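Local coordinates for TlmII (Streptoalloteichus hindustanus, PDB 4HVM), which probably acts as a condensation-domain protein in tallysomycin biosynthesis and may bind phosphopantetheine, at residues 341-345 with 346-350; 28-31 with 32-36; 331-335 with 336-340. One frame throughout, in Å; residues are numbered along the deposited sequence.

Contact 1: residues 341-345 with 346-350; sequences LAVDL and GVVTP
A Schellman motif ends helix 335-344, and its two bonds join Ala342 and Val343 to Val347 and Gly346. The outer bond runs from Val347 N to Ala342 O, 2.8 Å, with the donor nearly along the C=O axis. The N-H is bent in this bond, at 138°. Val348 N adds a second, weak bond to the same oxygen, Ala342 O, at 3.3 Å. The inner bond runs from Gly346 N to Val343 O, 3.0 Å. Here the donor stands above the carbonyl plane, 68° out of it. The chain can turn back this way because Gly346 has a positive phi of 70°, which a residue with a side chain takes up less readily.

Apolar side chains close over the turn. Ala342 CB lies 4.2 Å from Val347 CB, the apolar pair expected between these two positions of the motif. The same methyl, Ala342 CB, meets Val348 CG2 at 3.7 Å. That branch of Val348 is the one held between backbone N and carbonyl carbon. Val343 crosses Val348 at about a right angle and touches it through CG2, at 4.0 Å from Val348 CG2. This Val343 branch also reaches Pro350 CG, 4.2 Å away, so the contact carries on two residues beyond Val348. On the other flank Leu345 CB meets Val347 CG2.

Around the contact, Leu199 touches Ala342, and Arg356 touches both Val347 and Val348.

In chemical terms, the last turn of a helix has carbonyls with no following helical amides. Amides of the loop serve two of them here. Ala342 O, on a buried residue, is held by two N-H groups, one short but bent and one weak, while methyl groups of Val343, Val347 and Val348 pack beside the turn.

Contact 2: residues 28-31 with 32-36; sequences REAP and PAAAF
Ala34 N approaches the flat carbonyl group of Pro31 from above its plane, 38° out of it. The bond from Ala34 N to Pro31 O is 2.8 Å long and fairly straight. The methyl of Ala34 lies by the same oxygen, with CB 3.2 Å from Pro31 O. A second flat group is the Phe36 ring. Pro32 O lies at its edge, in the ring plane. The ring of His141 also meets the Phe36 ring, with the two planes at about 75°. Phe36 CG stands beside the backbone N, with chi1 -81°, which leans the ring back toward the turn it has just left.

The hydrogen bond from Ala34 to Pro31 opens a short 3-10 segment, residues 32-35. Two more bonds of the same three-residue span follow. Ala35 N to Pro32 O is weak, and Phe36 N to Ala33 O is 3.2 Å. Pro32 has no N-H to give, so its place at the start of the segment costs no bond. Its phi is already near the value a helical turn needs. Pro31 CB and Pro32 CD lie 3.8 Å apart, as neighbours along the chain. Apolar contact with Ala34 is looser. Ala34 CB is 4.4 Å from Ala30 CB, and Pro31 CG is about as far from it.

This turn leads from helix 18-27 into strand 36-44. Ala35 shares a backbone hydrogen bond with Gln142, and its side chain touches His141 at the end of strand 133-141. His141 and Gln142 probably occupy the place of the two histidines of the HHxxxDG motif of condensation domains. Pro32 rests on Pro113. Phe36 packs on Val139 of strand 133-141 and on Thr114 and Leu121.

Contact 3: residues 331-335 with 336-340; sequences HYLPY and HDVVD
Val339 CG2 sits over one face of the Tyr335 ring in a CH-pi contact, 4.0 Å from the ring centroid. It lies 28° off the ring normal, toward the CE2 side. With CG of Tyr335 anti to the backbone N, chi1 -175°, the ring lies alongside Val339, one turn further on. Val339 N also bonds to Tyr335 O at 2.9 Å.

Pro334 is the N-cap residue of helix 335-344. Its oxygen takes two amides: Val338 N reaches Pro334 O at 2.9 Å, and Asp337 N makes a weak, strongly bent bond to it. Two polar side chains approach the proline ring from the same side. His336 NE2 lies 3.5 Å from Pro334 CB, and Asp337 OD2 lies by Pro334 CG. Leu333 meets the first turn of the helix, with CD2 3.7 Å from Val338 CG2.

The second shell fixes these groups. Tyr335 OH is hydrogen-bonded to Trp357 NE1. Asp298 OD2 takes both Tyr335 N and Tyr332 OH, and thereby holds the first amide of the helix. With an alanine at Tyr335, Trp357 NE1 would probably be left without its hydroxyl mate, and Val339 CG2 would lose the ring face beneath it.

The contact starts a helix among three others and a strand. The loop comes from helix 314-330. Leu333 packs on Arg191 and Trp195 of helix 185-198. Pro334 and His336 touch Phe18 of helix 18-27, and Tyr335 lies on Arg299 and Val301 of strand 297-305.

Contacts 3 and 1 are the two ends of one short helix, 335-344. Contact 3 starts it with Pro334, and contact 1 stops it with Gly346. Their centres are 12 Å apart, and helix 185-198 packs against residues of both ranges. Contact 2 is separate. Its centre is about 22 Å from that of contact 1 and 21 Å from that of contact 3. The nearest atoms stay about 8 Å and 10 Å away, so it touches neither. Helix 18-27, which leads into contact 2, does reach contact 3 through Phe18 and Arg25. Of the three, contact 2 adjoins His141 and Gln142, the probable site of the condensation-domain motif.

Contact 1: residues 341-345 with 346-350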
loop_
_atom_site.group_PDB
_atom_site.type_symbol
_atom_site.label_atom_id
_atom_site.label_comp_id
_atom_site.label_asym_id
_atom_site.label_seq_id
_atom_site.Cartn_x
_atom_site.Cartn_y
_atom_site.Cartn_z
ATOM N N LEU A 341 18.896 -3.090 -10.751
ATOM C CA LEU A 341 20.049 -2.269 -11.104
ATOM C C LEU A 341 21.022 -2.138 -9.938
ATOM O O LEU A 341 22.234 -2.265 -10.113
ATOM C CB LEU A 341 19.598 -0.886 -11.574
ATOM C CG LEU A 341 20.700 0.072 -12.020
ATOM C CD1 LEU A 341 21.560 -0.557 -13.109
ATOM C CD2 LEU A 341 20.091 1.376 -12.504
ATOM N N ALA A 342 20.485 -1.884 -8.749
ATOM C CA ALA A 342 21.314 -1.746 -7.557
ATOM C C ALA A 342 22.052 -3.039 -7.223
ATOM O O ALA A 342 23.119 -3.016 -6.608
ATOM C CB ALA A 342 20.474 -1.304 -6.379
ATOM N N VAL A 343 21.475 -4.164 -7.630
ATOM C CA VAL A 343 22.093 -5.462 -7.401
ATOM C C VAL A 343 23.280 -5.674 -8.333
ATOM O O VAL A 343 24.344 -6.118 -7.900
ATOM C CB VAL A 343 21.080 -6.610 -7.581
ATOM C CG1 VAL A 343 21.796 -7.941 -7.726
ATOM C CG2 VAL A 343 20.109 -6.642 -6.411
ATOM N N ASP A 344 23.094 -5.347 -9.610
ATOM C CA ASP A 344 24.151 -5.502 -10.607
ATOM C C ASP A 344 25.347 -4.603 -10.309
ATOM O O ASP A 344 26.495 -4.990 -10.522
ATOM C CB ASP A 344 23.620 -5.203 -12.013
ATOM C CG ASP A 344 22.542 -6.174 -12.452
ATOM O OD1 ASP A 344 22.436 -7.267 -11.853
ATOM O OD2 ASP A 344 21.803 -5.846 -13.404
ATOM N N LEU A 345 25.071 -3.402 -9.814
ATOM C CA LEU A 345 26.125 -2.456 -9.473
ATOM C C LEU A 345 26.763 -2.785 -8.121
ATOM O O LEU A 345 27.662 -2.079 -7.661
ATOM C CB LEU A 345 25.573 -1.029 -9.469
ATOM C CG LEU A 345 24.919 -0.546 -10.766
ATOM C CD1 LEU A 345 24.332 0.841 -10.583
ATOM C CD2 LEU A 345 25.911 -0.553 -11.917
ATOM N N GLY A 346 26.285 -3.854 -7.489
ATOM C CA GLY A 346 26.847 -4.328 -6.235
ATOM C C GLY A 346 26.572 -3.416 -5.058
ATOM O O GLY A 346 27.282 -3.452 -4.053
ATOM N N VAL A 347 25.538 -2.593 -5.185
ATOM C CA VAL A 347 25.166 -1.667 -4.124
ATOM C C VAL A 347 24.452 -2.404 -2.993
ATOM O O VAL A 347 24.700 -2.143 -1.816
ATOM C CB VAL A 347 24.282 -0.527 -4.660
ATOM C CG1 VAL A 347 23.834 0.382 -3.528
ATOM C CG2 VAL A 347 25.033 0.267 -5.718
ATOM N N VAL A 348 23.571 -3.333 -3.354
ATOM C CA VAL A 348 22.850 -4.130 -2.368
ATOM C C VAL A 348 22.903 -5.616 -2.704
ATOM O O VAL A 348 23.116 -5.995 -3.856
ATOM C CB VAL A 348 21.375 -3.701 -2.256
ATOM C CG1 VAL A 348 21.270 -2.298 -1.686
ATOM C CG2 VAL A 348 20.689 -3.793 -3.613
ATOM N N THR A 349 22.707 -6.451 -1.688
ATOM C CA THR A 349 22.691 -7.897 -1.866
ATOM C C THR A 349 21.354 -8.459 -1.396
ATOM O O THR A 349 20.907 -8.154 -0.290
ATOM C CB THR A 349 23.810 -8.573 -1.057
ATOM O OG1 THR A 349 23.424 -8.654 0.321
ATOM C CG2 THR A 349 25.116 -7.794 -1.176
ATOM N N PRO A 350 20.709 -9.283 -2.237
ATOM C CA PRO A 350 19.432 -9.911 -1.881
ATOM C C PRO A 350 19.565 -10.757 -0.620
ATOM O O PRO A 350 20.607 -11.382 -0.413
ATOM C CB PRO A 350 19.135 -10.802 -3.089
ATOM C CG PRO A 350 19.869 -10.169 -4.216
ATOM C CD PRO A 350 21.121 -9.609 -3.613
#

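Contact 2: residues 28-31 with 32-36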
loop_
_atom_site.group_PDB
_atom_site.type_symbol
_atom_site.label_atom_id
_atom_site.label_comp_id
_atom_site.label_asym_id
_atom_site.label_seq_id
_atom_site.Cartn_x
_atom_site.Cartn_y
_atom_site.Cartn_z
ATOM N N ARG A 28 7.633 -14.572 -5.295
ATOM C CA ARG A 28 7.667 -15.983 -5.665
ATOM C C ARG A 28 8.317 -16.859 -4.591
ATOM O O ARG A 28 7.899 -17.998 -4.367
ATOM C CB ARG A 28 8.382 -16.163 -7.006
ATOM C CG ARG A 28 8.376 -17.585 -7.537
ATOM C CD ARG A 28 8.989 -17.642 -8.926
ATOM N NE ARG A 28 10.236 -16.887 -8.992
ATOM C CZ ARG A 28 11.415 -17.357 -8.597
ATOM N NH1 ARG A 28 11.512 -18.585 -8.105
ATOM N NH2 ARG A 28 12.498 -16.597 -8.692
ATOM N N GLU A 29 9.334 -16.323 -3.925
ATOM C CA GLU A 29 10.057 -17.078 -2.905
ATOM C C GLU A 29 9.675 -16.669 -1.484
ATOM O O GLU A 29 10.138 -17.265 -0.512
ATOM C CB GLU A 29 11.568 -16.950 -3.112
ATOM C CG GLU A 29 12.110 -17.803 -4.250
ATOM C CD GLU A 29 13.548 -17.466 -4.602
ATOM O OE1 GLU A 29 14.331 -18.406 -4.853
ATOM O OE2 GLU A 29 13.888 -16.263 -4.633
ATOM N N ALA A 30 8.830 -15.651 -1.372
ATOM C CA ALA A 30 8.318 -15.220 -0.081
ATOM C C ALA A 30 7.091 -16.053 0.268
ATOM O O ALA A 30 6.465 -16.627 -0.624
ATOM C CB ALA A 30 7.963 -13.743 -0.126
ATOM N N PRO A 31 6.752 -16.141 1.567
ATOM C CA PRO A 31 5.495 -16.797 1.937
ATOM C C PRO A 31 4.308 -16.123 1.257
ATOM O O PRO A 31 4.229 -14.896 1.245
ATOM C CB PRO A 31 5.425 -16.606 3.459
ATOM C CG PRO A 31 6.438 -15.547 3.778
ATOM C CD PRO A 31 7.510 -15.711 2.753
ATOM N N PRO A 32 3.395 -16.925 0.693
ATOM C CA PRO A 32 2.265 -16.449 -0.112
ATOM C C PRO A 32 1.398 -15.415 0.599
ATOM O O PRO A 32 0.757 -14.598 -0.060
ATOM C CB PRO A 32 1.459 -17.729 -0.384
ATOM C CG PRO A 32 1.956 -18.733 0.602
ATOM C CD PRO A 32 3.386 -18.389 0.835
ATOM N N ALA A 33 1.388 -15.447 1.926
ATOM C CA ALA A 33 0.574 -14.522 2.705
ATOM C C ALA A 33 1.148 -13.107 2.670
ATOM O O ALA A 33 0.461 -12.140 3.003
ATOM C CB ALA A 33 0.447 -15.010 4.138
ATOM N N ALA A 34 2.409 -12.988 2.265
ATOM C CA ALA A 34 3.072 -11.688 2.210
ATOM C C ALA A 34 2.512 -10.829 1.086
ATOM O O ALA A 34 2.693 -9.610 1.076
ATOM C CB ALA A 34 4.570 -11.860 2.042
ATOM N N ALA A 35 1.840 -11.469 0.135
ATOM C CA ALA A 35 1.278 -10.760 -1.007
ATOM C C ALA A 35 -0.143 -10.287 -0.739
ATOM O O ALA A 35 -0.759 -9.649 -1.592
ATOM C CB ALA A 35 1.298 -11.652 -2.234
ATOM N N PHE A 36 -0.661 -10.595 0.445
ATOM C CA PHE A 36 -2.066 -10.333 0.740
ATOM C C PHE A 36 -2.288 -9.188 1.717
ATOM O O PHE A 36 -1.496 -8.967 2.634
ATOM C CB PHE A 36 -2.764 -11.602 1.244
ATOM C CG PHE A 36 -3.187 -12.529 0.147
ATOM C CD1 PHE A 36 -2.273 -13.394 -0.427
ATOM C CD2 PHE A 36 -4.491 -12.525 -0.323
ATOM C CE1 PHE A 36 -2.648 -14.244 -1.446
ATOM C CE2 PHE A 36 -4.875 -13.373 -1.344
ATOM C CZ PHE A 36 -3.950 -14.235 -1.906
#

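Contact 3: residues 331-335 with 336-340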
loop_
_atom_site.group_PDB
_atom_site.type_symbol
_atom_site.label_atom_id
_atom_site.label_comp_id
_atom_site.label_asym_id
_atom_site.label_seq_id
_atom_site.Cartn_x
_atom_site.Cartn_y
_atom_site.Cartn_z
ATOM N N HIS A 331 12.399 11.572 -12.910
ATOM C CA HIS A 331 13.260 10.534 -13.472
ATOM C C HIS A 331 12.807 9.140 -13.046
ATOM O O HIS A 331 13.619 8.306 -12.642
ATOM C CB HIS A 331 14.712 10.766 -13.053
ATOM C CG HIS A 331 15.228 12.126 -13.401
ATOM N ND1 HIS A 331 15.128 13.202 -12.546
ATOM C CD2 HIS A 331 15.837 12.590 -14.518
ATOM C CE1 HIS A 331 15.661 14.268 -13.117
ATOM N NE2 HIS A 331 16.100 13.923 -14.314
ATOM N N TYR A 332 11.506 8.895 -13.157
ATOM C CA TYR A 332 10.911 7.647 -12.694
ATOM C C TYR A 332 11.498 6.409 -13.363
ATOM O O TYR A 332 11.707 6.373 -14.576
ATOM C CB TYR A 332 9.390 7.673 -12.872
ATOM C CG TYR A 332 8.716 6.338 -12.630
ATOM C CD1 TYR A 332 8.578 5.831 -11.343
ATOM C CD2 TYR A 332 8.212 5.590 -13.687
ATOM C CE1 TYR A 332 7.962 4.613 -11.116
ATOM C CE2 TYR A 332 7.594 4.370 -13.470
ATOM C CZ TYR A 332 7.473 3.889 -12.181
ATOM O OH TYR A 332 6.864 2.680 -11.949
ATOM N N LEU A 333 11.775 5.405 -12.539
ATOM C CA LEU A 333 12.171 4.081 -12.996
ATOM C C LEU A 333 11.542 3.090 -12.025
ATOM O O LEU A 333 11.696 3.239 -10.809
ATOM C CB LEU A 333 13.694 3.942 -12.995
ATOM C CG LEU A 333 14.275 2.631 -13.530
ATOM C CD1 LEU A 333 14.125 2.543 -15.042
ATOM C CD2 LEU A 333 15.733 2.478 -13.122
ATOM N N PRO A 334 10.811 2.095 -12.554
ATOM C CA PRO A 334 10.088 1.114 -11.739
ATOM C C PRO A 334 10.949 0.534 -10.617
ATOM O O PRO A 334 12.121 0.218 -10.838
ATOM C CB PRO A 334 9.719 0.031 -12.753
ATOM C CG PRO A 334 9.597 0.765 -14.043
ATOM C CD PRO A 334 10.660 1.831 -13.997
ATOM N N TYR A 335 10.363 0.415 -9.429
ATOM C CA TYR A 335 11.094 -0.002 -8.236
ATOM C C TYR A 335 11.834 -1.317 -8.423
ATOM O O TYR A 335 12.946 -1.480 -7.926
ATOM C CB TYR A 335 10.152 -0.100 -7.036
ATOM C CG TYR A 335 10.849 -0.410 -5.732
ATOM C CD1 TYR A 335 11.475 0.590 -5.006
ATOM C CD2 TYR A 335 10.873 -1.703 -5.223
ATOM C CE1 TYR A 335 12.109 0.314 -3.814
ATOM C CE2 TYR A 335 11.507 -1.991 -4.029
ATOM C CZ TYR A 335 12.123 -0.978 -3.329
ATOM O OH TYR A 335 12.756 -1.257 -2.140
ATOM N N HIS A 336 11.219 -2.249 -9.142
ATOM C CA HIS A 336 11.853 -3.533 -9.406
ATOM C C HIS A 336 13.046 -3.370 -10.341
ATOM O O HIS A 336 14.041 -4.081 -10.216
ATOM C CB HIS A 336 10.846 -4.537 -9.972
ATOM C CG HIS A 336 10.256 -4.136 -11.288
ATOM N ND1 HIS A 336 10.844 -4.453 -12.493
ATOM C CD2 HIS A 336 9.125 -3.454 -11.588
ATOM C CE1 HIS A 336 10.105 -3.978 -13.480
ATOM N NE2 HIS A 336 9.057 -3.367 -12.958
ATOM N N ASP A 337 12.947 -2.419 -11.266
ATOM C CA ASP A 337 14.042 -2.129 -12.184
ATOM C C ASP A 337 15.184 -1.436 -11.451
ATOM O O ASP A 337 16.352 -1.620 -11.792
ATOM C CB ASP A 337 13.562 -1.272 -13.355
ATOM C CG ASP A 337 12.776 -2.071 -14.377
ATOM O OD1 ASP A 337 13.179 -3.219 -14.674
ATOM O OD2 ASP A 337 11.759 -1.551 -14.886
ATOM N N VAL A 338 14.839 -0.640 -10.441
ATOM C CA VAL A 338 15.838 0.010 -9.601
ATOM C C VAL A 338 16.563 -1.023 -8.746
ATOM O O VAL A 338 17.789 -0.995 -8.633
ATOM C CB VAL A 338 15.205 1.089 -8.697
ATOM C CG1 VAL A 338 16.196 1.556 -7.643
ATOM C CG2 VAL A 338 14.731 2.263 -9.532
ATOM N N VAL A 339 15.796 -1.937 -8.157
ATOM C CA VAL A 339 16.347 -3.001 -7.321
ATOM C C VAL A 339 17.310 -3.888 -8.105
ATOM O O VAL A 339 18.422 -4.165 -7.652
ATOM C CB VAL A 339 15.230 -3.866 -6.705
ATOM C CG1 VAL A 339 15.789 -5.184 -6.195
ATOM C CG2 VAL A 339 14.524 -3.106 -5.591
ATOM N N ASP A 340 16.876 -4.327 -9.283
ATOM C CA ASP A 340 17.718 -5.124 -10.168
ATOM C C ASP A 340 19.013 -4.387 -10.487
ATOM O O ASP A 340 20.092 -4.980 -10.490
ATOM C CB ASP A 340 16.977 -5.448 -11.469
ATOM C CG ASP A 340 15.792 -6.378 -11.257
ATOM O OD1 ASP A 340 15.808 -7.146 -10.270
ATOM O OD2 ASP A 340 14.848 -6.345 -12.078
#